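Hypothetical protein, haloacid dehalogenase-like hydrolase (Bacillus subtilis, PDB 1NRW) removes phosphate from phosphorylated five- and six-carbon sugars and nucleoside monophosphates in vitro, and less readily from FMN, with magnesium as its cofactor. Local coordinates at residues 94-97 with 101-104; 103-108 with 152-157. All blocks are in the same frame, centred on the assembly; numbering follows the deposited sequence.

Interaction 1 of 2, residues 94-97 with 101-104; sequences LSWL and NYYY
L97 forks between two tyrosines. Its CD2 methyl sits over the Y102 ring, off-centre and 3.8 Å from Y102 CG, in a CH-pi contact, while L97 CD1 leans 4.1 Å from Y104 CB. One turn back, L94 CD2 meets Y104 CD1 at 4.0 Å, the leucine crossing the tyrosine at about a right angle. Branched leucines suit this buried inner side, where both also touch I175 of strand 172-178. Y104 OH needs a polar partner and finds one in E98. Helix 87-99 ends in a Schellman motif, with N101 at positive phi as the C-prime residue: Y102 N bonds back to L97 O at 3.0 Å, nearly straight (N-H...O 165°). The turn leads, through Y102, into strand 103-108. Partly exposed W96 lies on the solvent side yet comes close to buried Y102. With CG anti to the backbone N (chi1 -174°), its indole lies obliquely to the tyrosine, planes 34° apart, and W96 CH2 comes 3.5 Å from Y102 CE2. R191 adds a cation-pi contact to the indole, and Y102 OH bonds to K184 O. Asparagine, after glycine, best tolerates the left-handed backbone conformation, and exposed N101 points its CB away from the helix segment.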
loop_
_atom_site.group_PDB
_atom_site.type_symbol
_atom_site.label_atom_id
_atom_site.label_comp_id
_atom_site.label_asym_id
_atom_site.label_seq_id
_atom_site.Cartn_x
_atom_site.Cartn_y
_atom_site.Cartn_z
ATOM N N LEU A 94 14.690 -11.355 6.172
ATOM C CA LEU A 94 14.100 -12.549 5.584
ATOM C C LEU A 94 14.521 -13.826 6.298
ATOM O O LEU A 94 13.709 -14.735 6.479
ATOM C CB LEU A 94 14.445 -12.619 4.094
ATOM C CG LEU A 94 13.886 -11.418 3.315
ATOM C CD1 LEU A 94 14.366 -11.447 1.875
ATOM C CD2 LEU A 94 12.362 -11.446 3.370
ATOM N N SER A 95 15.781 -13.899 6.713
ATOM C CA SER A 95 16.252 -15.084 7.419
ATOM C C SER A 95 15.460 -15.232 8.713
ATOM O O SER A 95 15.052 -16.337 9.079
ATOM C CB SER A 95 17.747 -14.967 7.734
ATOM O OG SER A 95 18.003 -13.872 8.593
ATOM N N TRP A 96 15.231 -14.115 9.399
ATOM C CA TRP A 96 14.480 -14.135 10.651
ATOM C C TRP A 96 13.012 -14.511 10.428
ATOM O O TRP A 96 12.476 -15.381 11.119
ATOM C CB TRP A 96 14.557 -12.769 11.346
ATOM C CG TRP A 96 13.919 -12.773 12.709
ATOM C CD1 TRP A 96 14.428 -13.325 13.850
ATOM C CD2 TRP A 96 12.625 -12.256 13.056
ATOM N NE1 TRP A 96 13.530 -13.187 14.885
ATOM C CE2 TRP A 96 12.417 -12.535 14.426
ATOM C CE3 TRP A 96 11.623 -11.585 12.342
ATOM C CZ2 TRP A 96 11.244 -12.169 15.096
ATOM C CZ3 TRP A 96 10.453 -11.220 13.013
ATOM C CH2 TRP A 96 10.278 -11.515 14.375
ATOM N N LEU A 97 12.360 -13.860 9.466
ATOM C CA LEU A 97 10.957 -14.150 9.185
ATOM C C LEU A 97 10.737 -15.613 8.821
ATOM O O LEU A 97 9.797 -16.248 9.297
ATOM C CB LEU A 97 10.440 -13.266 8.043
ATOM C CG LEU A 97 10.306 -11.774 8.355
ATOM C CD1 LEU A 97 9.945 -11.005 7.088
ATOM C CD2 LEU A 97 9.245 -11.577 9.427
ATOM N N ASN A 101 8.874 -18.814 11.204
ATOM C CA ASN A 101 7.585 -19.253 10.684
ATOM C C ASN A 101 6.544 -18.181 10.363
ATOM O O ASN A 101 5.346 -18.395 10.547
ATOM C CB ASN A 101 6.989 -20.280 11.646
ATOM C CG ASN A 101 7.961 -21.393 11.965
ATOM O OD1 ASN A 101 8.429 -22.091 11.066
ATOM N ND2 ASN A 101 8.281 -21.561 13.245
ATOM N N TYR A 102 6.999 -17.025 9.897
ATOM C CA TYR A 102 6.081 -15.966 9.497
ATOM C C TYR A 102 5.833 -16.176 8.011
ATOM O O TYR A 102 6.721 -16.657 7.308
ATOM C CB TYR A 102 6.729 -14.589 9.655
ATOM C CG TYR A 102 6.861 -14.095 11.070
ATOM C CD1 TYR A 102 5.855 -13.321 11.657
ATOM C CD2 TYR A 102 7.997 -14.387 11.820
ATOM C CE1 TYR A 102 5.983 -12.850 12.964
ATOM C CE2 TYR A 102 8.135 -13.926 13.121
ATOM C CZ TYR A 102 7.129 -13.159 13.687
ATOM O OH TYR A 102 7.276 -12.712 14.975
ATOM N N TYR A 103 4.635 -15.848 7.531
ATOM C CA TYR A 103 4.387 -15.927 6.097
ATOM C C TYR A 103 5.023 -14.615 5.646
ATOM O O TYR A 103 5.021 -13.642 6.404
ATOM C CB TYR A 103 2.895 -15.845 5.749
ATOM C CG TYR A 103 2.034 -17.025 6.125
ATOM C CD1 TYR A 103 2.590 -18.209 6.604
ATOM C CD2 TYR A 103 0.644 -16.947 6.008
ATOM C CE1 TYR A 103 1.779 -19.286 6.967
ATOM C CE2 TYR A 103 -0.172 -18.014 6.363
ATOM C CZ TYR A 103 0.400 -19.178 6.847
ATOM O OH TYR A 103 -0.412 -20.222 7.233
ATOM N N TYR A 104 5.569 -14.566 4.439
ATOM C CA TYR A 104 6.154 -13.315 3.984
ATOM C C TYR A 104 6.112 -13.149 2.475
ATOM O O TYR A 104 6.022 -14.124 1.726
ATOM C CB TYR A 104 7.591 -13.165 4.523
ATOM C CG TYR A 104 8.613 -14.122 3.947
ATOM C CD1 TYR A 104 9.256 -13.841 2.738
ATOM C CD2 TYR A 104 8.942 -15.304 4.610
ATOM C CE1 TYR A 104 10.200 -14.712 2.205
ATOM C CE2 TYR A 104 9.886 -16.186 4.085
ATOM C CZ TYR A 104 10.509 -15.883 2.883
ATOM O OH TYR A 104 11.438 -16.747 2.354
#

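Interaction 2 of 2, residues 103-108 with 152-157; sequences YYEVFT and SGFAYI
The F154 ring presents its edge, not a face, to E105: carboxylate oxygen OE1 lies in the ring plane, 3.4 Å from F154 CE1. The carboxylate stands steeply to the ring, the two planes 76° apart, with E105 OE2 3.8 Å from F154 CZ. At the other flat group, I157 CD1 approaches the Y104 ring obliquely, 3.9 Å from Y104 OH, whose hydrogen-bond partner is E98. Strands 103-108 and 154-156 are not sheet neighbours; strand 112-114 runs between them, which explains the 8.4 Å between E105 CA and F154 CA and the absence of backbone bonds. Contact is made by long side chains that reach past the intervening strand. E105 does so with its chain extended beyond CG (chi2 -179°), F154 with a large ring; both also touch L121 of helix 118-132. I157 places its CG1 branch between backbone N and carbonyl carbon (chi1 58°), which carries the CD1 methyl to the hydroxyl end of Y104. The E105 side chain lies about 10 Å from that of metal ligand D12. An aromatic edge carries partly positive hydrogens, so F154 probably offers the buried E105 carboxylate a weakly favourable neighbour although no hydrogen bond joins the segments.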
loop_
_atom_site.group_PDB
_atom_site.type_symbol
_atom_site.label_atom_id
_atom_site.label_comp_id
_atom_site.label_asym_id
_atom_site.label_seq_id
_atom_site.Cartn_x
_atom_site.Cartn_y
_atom_site.Cartn_z
ATOM N N TYR A 103 4.635 -15.848 7.531
ATOM C CA TYR A 103 4.387 -15.927 6.097
ATOM C C TYR A 103 5.023 -14.615 5.646
ATOM O O TYR A 103 5.021 -13.642 6.404
ATOM C CB TYR A 103 2.895 -15.845 5.749
ATOM C CG TYR A 103 2.034 -17.025 6.125
ATOM C CD1 TYR A 103 2.590 -18.209 6.604
ATOM C CD2 TYR A 103 0.644 -16.947 6.008
ATOM C CE1 TYR A 103 1.779 -19.286 6.967
ATOM C CE2 TYR A 103 -0.172 -18.014 6.363
ATOM C CZ TYR A 103 0.400 -19.178 6.847
ATOM O OH TYR A 103 -0.412 -20.222 7.233
ATOM N N TYR A 104 5.569 -14.566 4.439
ATOM C CA TYR A 104 6.154 -13.315 3.984
ATOM C C TYR A 104 6.112 -13.149 2.475
ATOM O O TYR A 104 6.022 -14.124 1.726
ATOM C CB TYR A 104 7.591 -13.165 4.523
ATOM C CG TYR A 104 8.613 -14.122 3.947
ATOM C CD1 TYR A 104 9.256 -13.841 2.738
ATOM C CD2 TYR A 104 8.942 -15.304 4.610
ATOM C CE1 TYR A 104 10.200 -14.712 2.205
ATOM C CE2 TYR A 104 9.886 -16.186 4.085
ATOM C CZ TYR A 104 10.509 -15.883 2.883
ATOM O OH TYR A 104 11.438 -16.747 2.354
ATOM N N GLU A 105 6.141 -11.897 2.035
ATOM C CA GLU A 105 6.111 -11.577 0.618
ATOM C C GLU A 105 7.195 -10.532 0.398
ATOM O O GLU A 105 7.307 -9.580 1.172
ATOM C CB GLU A 105 4.742 -11.013 0.225
ATOM C CG GLU A 105 3.589 -11.982 0.487
ATOM C CD GLU A 105 2.239 -11.419 0.079
ATOM O OE1 GLU A 105 2.198 -10.328 -0.533
ATOM O OE2 GLU A 105 1.215 -12.075 0.367
ATOM N N VAL A 106 7.994 -10.723 -0.646
ATOM C CA VAL A 106 9.083 -9.799 -0.949
ATOM C C VAL A 106 8.794 -9.039 -2.237
ATOM O O VAL A 106 8.808 -9.605 -3.332
ATOM C CB VAL A 106 10.427 -10.555 -1.096
ATOM C CG1 VAL A 106 11.578 -9.560 -1.213
ATOM C CG2 VAL A 106 10.646 -11.475 0.110
ATOM N N PHE A 107 8.524 -7.748 -2.096
ATOM C CA PHE A 107 8.230 -6.901 -3.241
ATOM C C PHE A 107 9.530 -6.423 -3.872
ATOM O O PHE A 107 10.325 -5.744 -3.227
ATOM C CB PHE A 107 7.381 -5.711 -2.791
ATOM C CG PHE A 107 6.000 -6.100 -2.333
ATOM C CD1 PHE A 107 4.924 -6.065 -3.220
ATOM C CD2 PHE A 107 5.786 -6.551 -1.035
ATOM C CE1 PHE A 107 3.651 -6.481 -2.817
ATOM C CE2 PHE A 107 4.512 -6.970 -0.620
ATOM C CZ PHE A 107 3.448 -6.933 -1.516
ATOM N N THR A 108 9.739 -6.800 -5.129
ATOM C CA THR A 108 10.940 -6.428 -5.871
ATOM C C THR A 108 10.512 -5.821 -7.200
ATOM O O THR A 108 9.331 -5.562 -7.421
ATOM C CB THR A 108 11.815 -7.658 -6.173
ATOM O OG1 THR A 108 11.160 -8.478 -7.150
ATOM C CG2 THR A 108 12.044 -8.469 -4.911
ATOM N N SER A 152 -2.838 -12.084 -9.146
ATOM C CA SER A 152 -1.582 -11.821 -8.463
ATOM C C SER A 152 -0.366 -12.115 -9.334
ATOM O O SER A 152 -0.464 -12.796 -10.357
ATOM C CB SER A 152 -1.505 -12.648 -7.178
ATOM O OG SER A 152 -1.517 -14.041 -7.460
ATOM N N GLY A 153 0.779 -11.592 -8.913
ATOM C CA GLY A 153 2.014 -11.791 -9.651
ATOM C C GLY A 153 3.097 -12.319 -8.733
ATOM O O GLY A 153 4.200 -11.769 -8.662
ATOM N N PHE A 154 2.773 -13.390 -8.019
ATOM C CA PHE A 154 3.719 -14.006 -7.100
ATOM C C PHE A 154 4.666 -14.943 -7.831
ATOM O O PHE A 154 4.332 -15.503 -8.877
ATOM C CB PHE A 154 2.981 -14.801 -6.021
ATOM C CG PHE A 154 2.154 -13.955 -5.101
ATOM C CD1 PHE A 154 2.763 -13.086 -4.205
ATOM C CD2 PHE A 154 0.767 -14.030 -5.129
ATOM C CE1 PHE A 154 2.004 -12.299 -3.343
ATOM C CE2 PHE A 154 -0.007 -13.247 -4.274
ATOM C CZ PHE A 154 0.614 -12.380 -3.378
ATOM N N ALA A 155 5.851 -15.097 -7.261
ATOM C CA ALA A 155 6.874 -15.983 -7.793
ATOM C C ALA A 155 7.280 -16.832 -6.598
ATOM O O ALA A 155 7.652 -16.302 -5.553
ATOM C CB ALA A 155 8.057 -15.178 -8.304
ATOM N N TYR A 156 7.193 -18.148 -6.745
ATOM C CA TYR A 156 7.530 -19.057 -5.659
ATOM C C TYR A 156 9.018 -19.296 -5.466
ATOM O O TYR A 156 9.781 -19.381 -6.430
ATOM C CB TYR A 156 6.848 -20.410 -5.879
ATOM C CG TYR A 156 7.301 -21.478 -4.906
ATOM C CD1 TYR A 156 6.814 -21.513 -3.601
ATOM C CD2 TYR A 156 8.247 -22.432 -5.283
ATOM C CE1 TYR A 156 7.259 -22.473 -2.691
ATOM C CE2 TYR A 156 8.700 -23.394 -4.383
ATOM C CZ TYR A 156 8.202 -23.409 -3.090
ATOM O OH TYR A 156 8.651 -24.354 -2.195
ATOM N N ILE A 157 9.418 -19.402 -4.203
ATOM C CA ILE A 157 10.798 -19.692 -3.836
ATOM C C ILE A 157 10.738 -20.691 -2.684
ATOM O O ILE A 157 9.826 -20.638 -1.856
ATOM C CB ILE A 157 11.579 -18.431 -3.372
ATOM C CG1 ILE A 157 10.873 -17.772 -2.185
ATOM C CG2 ILE A 157 11.741 -17.461 -4.534
ATOM C CD1 ILE A 157 11.657 -16.624 -1.574
#

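Overall arrangement
Both contacts reach the same mixed sheet through strand 103-108, with Y103 and Y104 common to their segments. Interaction 1 joins that strand to the helix just before it in sequence, whereas interaction 2 reaches a strand more than forty residues further on, two places across the sheet. They meet directly where L94 CD2 packs 3.7 Å from V106 CG2. Each is mostly buried, but interaction 1 runs out to a partly exposed tryptophan and an exposed asparagine. Its chemistry is leucine-aromatic and aromatic-aromatic packing plus a helix-ending backbone bond; interaction 2 is smaller, lacks hydrogen bonds between its segments, and sets a carboxylate against a ring edge.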